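Local coordinates for protein uricase (Bacillus fastidiosus, PDB 4R8X) that probably catalyses the oxidation of urate to 5-hydroxyisourate, the first step of urate degradation towards allantoin, at residues A108-A113 with T145-V150. Sequence-based numbering, arbitrary orientation.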
loop_
_atom_site.group_PDB
_atom_site.type_symbol
_atom_site.label_atom_id
_atom_site.label_comp_id
_atom_site.label_asym_id
_atom_site.label_seq_id
_atom_site.Cartn_x
_atom_site.Cartn_y
_atom_site.Cartn_z
ATOM N N ALA D 108 -18.292 -11.054 26.696
ATOM C CA ALA D 108 -18.297 -11.484 25.303
ATOM C C ALA D 108 -16.892 -11.408 24.735
ATOM O O ALA D 108 -16.066 -10.621 25.210
ATOM C CB ALA D 108 -19.253 -10.632 24.470
ATOM N N VAL D 109 -16.626 -12.268 23.753
ATOM C CA VAL D 109 -15.360 -12.275 23.030
ATOM C C VAL D 109 -15.618 -12.353 21.529
ATOM O O VAL D 109 -16.375 -13.203 21.072
ATOM C CB VAL D 109 -14.486 -13.474 23.447
ATOM C CG1 VAL D 109 -13.171 -13.483 22.653
ATOM C CG2 VAL D 109 -14.207 -13.430 24.947
ATOM N N ARG D 110 -14.976 -11.467 20.771
ATOM C CA ARG D 110 -15.135 -11.437 19.322
ATOM C C ARG D 110 -13.824 -11.760 18.635
ATOM O O ARG D 110 -12.804 -11.131 18.915
ATOM C CB ARG D 110 -15.567 -10.035 18.883
ATOM C CG ARG D 110 -15.774 -9.874 17.380
ATOM C CD ARG D 110 -16.159 -8.439 17.051
ATOM N NE ARG D 110 -16.473 -8.232 15.637
ATOM C CZ ARG D 110 -17.668 -8.459 15.113
ATOM N NH1 ARG D 110 -18.644 -8.910 15.890
ATOM N NH2 ARG D 110 -17.897 -8.242 13.823
ATOM N N LEU D 111 -13.859 -12.734 17.740
ATOM C CA LEU D 111 -12.709 -13.046 16.898
ATOM C C LEU D 111 -13.050 -12.795 15.444
ATOM O O LEU D 111 -14.107 -13.209 14.965
ATOM C CB LEU D 111 -12.297 -14.510 17.061
ATOM C CG LEU D 111 -11.184 -14.879 18.034
ATOM C CD1 LEU D 111 -9.835 -14.326 17.566
ATOM C CD2 LEU D 111 -11.547 -14.440 19.459
ATOM N N GLU D 112 -12.142 -12.107 14.755
ATOM C CA GLU D 112 -12.216 -11.927 13.309
ATOM C C GLU D 112 -10.957 -12.530 12.703
ATOM O O GLU D 112 -9.885 -12.468 13.308
ATOM C CB GLU D 112 -12.270 -10.442 12.963
ATOM C CG GLU D 112 -13.501 -9.746 13.497
ATOM C CD GLU D 112 -13.477 -8.245 13.287
ATOM O OE1 GLU D 112 -12.588 -7.747 12.559
ATOM O OE2 GLU D 112 -14.347 -7.559 13.862
ATOM N N ALA D 113 -11.066 -13.118 11.519
ATOM C CA ALA D 113 -9.873 -13.673 10.898
ATOM C C ALA D 113 -9.875 -13.482 9.399
ATOM O O ALA D 113 -10.913 -13.542 8.742
ATOM C CB ALA D 113 -9.705 -15.147 11.271
ATOM N N THR D 145 -12.544 -15.528 4.841
ATOM C CA THR D 145 -12.770 -14.714 6.025
ATOM C C THR D 145 -13.779 -15.388 6.962
ATOM O O THR D 145 -14.581 -16.223 6.538
ATOM C CB THR D 145 -13.294 -13.304 5.652
ATOM O OG1 THR D 145 -14.542 -13.427 4.955
ATOM C CG2 THR D 145 -12.281 -12.571 4.761
ATOM N N ALA D 146 -13.714 -15.028 8.243
ATOM C CA ALA D 146 -14.724 -15.453 9.215
ATOM C C ALA D 146 -14.717 -14.542 10.429
ATOM O O ALA D 146 -13.696 -13.943 10.756
ATOM C CB ALA D 146 -14.500 -16.908 9.628
ATOM N N THR D 147 -15.872 -14.445 11.085
ATOM C CA THR D 147 -15.998 -13.772 12.369
ATOM C C THR D 147 -16.871 -14.628 13.254
ATOM O O THR D 147 -17.879 -15.168 12.803
ATOM C CB THR D 147 -16.679 -12.391 12.229
ATOM O OG1 THR D 147 -15.833 -11.512 11.485
ATOM C CG2 THR D 147 -16.933 -11.756 13.580
ATOM N N VAL D 148 -16.463 -14.782 14.508
ATOM C CA VAL D 148 -17.347 -15.373 15.503
ATOM C C VAL D 148 -17.310 -14.537 16.764
ATOM O O VAL D 148 -16.245 -14.189 17.252
ATOM C CB VAL D 148 -16.957 -16.829 15.842
ATOM C CG1 VAL D 148 -17.929 -17.394 16.888
ATOM C CG2 VAL D 148 -16.986 -17.694 14.598
ATOM N N GLU D 149 -18.484 -14.182 17.285
ATOM C CA GLU D 149 -18.548 -13.529 18.578
ATOM C C GLU D 149 -19.452 -14.359 19.483
ATOM O O GLU D 149 -20.560 -14.743 19.094
ATOM C CB GLU D 149 -19.052 -12.083 18.473
ATOM C CG GLU D 149 -19.028 -11.341 19.808
ATOM C CD GLU D 149 -19.247 -9.838 19.698
ATOM O OE1 GLU D 149 -19.175 -9.286 18.590
ATOM O OE2 GLU D 149 -19.483 -9.198 20.733
ATOM N N VAL D 150 -18.947 -14.661 20.674
ATOM C CA VAL D 150 -19.682 -15.451 21.644
ATOM C C VAL D 150 -19.916 -14.596 22.885
ATOM O O VAL D 150 -19.007 -13.905 23.345
ATOM C CB VAL D 150 -18.916 -16.739 22.001
ATOM C CG1 VAL D 150 -19.680 -17.538 23.075
ATOM C CG2 VAL D 150 -18.738 -17.599 20.767
HETATM O O HOH W 1 -16.252 -8.872 11.370
#
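Two central strands of the large antiparallel sheet, 108-113 and 145-150, run antiparallel, their short axes 175° apart in direction, and join through three hydrogen-bonded pairs, Val109 with Val150, Leu111 with Val148 and Ala113 with Ala146. The straightest of these bonds runs from Leu111 N to Val148 O, 2.8 Å. Between them fall the non-hydrogen-bonded pairs Arg110 with Glu149 and Glu112 with Thr147, whose side chains form a polar face. Arg110 stretches out from CG to NE, with CG anti to the backbone N (chi1 -180°), which lays the guanidinium over the neighbouring strand, above Thr147. There NH1 meets Glu149 OE1 at 2.8 Å in a salt bridge, nearly along the C-O axis of that oxygen and in the guanidinium plane, while the carboxylate plane stands 85° to it. NE serves its own strand, giving a nearly straight salt-bridge hydrogen bond of 2.9 Å to the anti lone pair of Glu112 OE2. Thr147 CG2 sits 3.6 Å from the guanidinium plane, over its centre, and Thr147 OG1 holds a water at 2.7 Å that also takes a weak bond from Arg110 NH2. The reverse face, with Val109, Leu111, Ala113, Ala146, Val148 and Val150, is apolar; Val109, Ala146 and Val150 pack on helix 88-102, in keeping with the helix-backed antiparallel sheets of the tunnelling fold to which uricases belong. Glu161 adds a second carboxylate at Arg110 NH1, and Lys50 pairs with Glu149 OE2. A leucine in place of Arg110 would probably leave Glu112, two residues along the same strand, without this charge partner and Glu149 more dependent on Lys50, and strip the methyl of Thr147 of its flat cover.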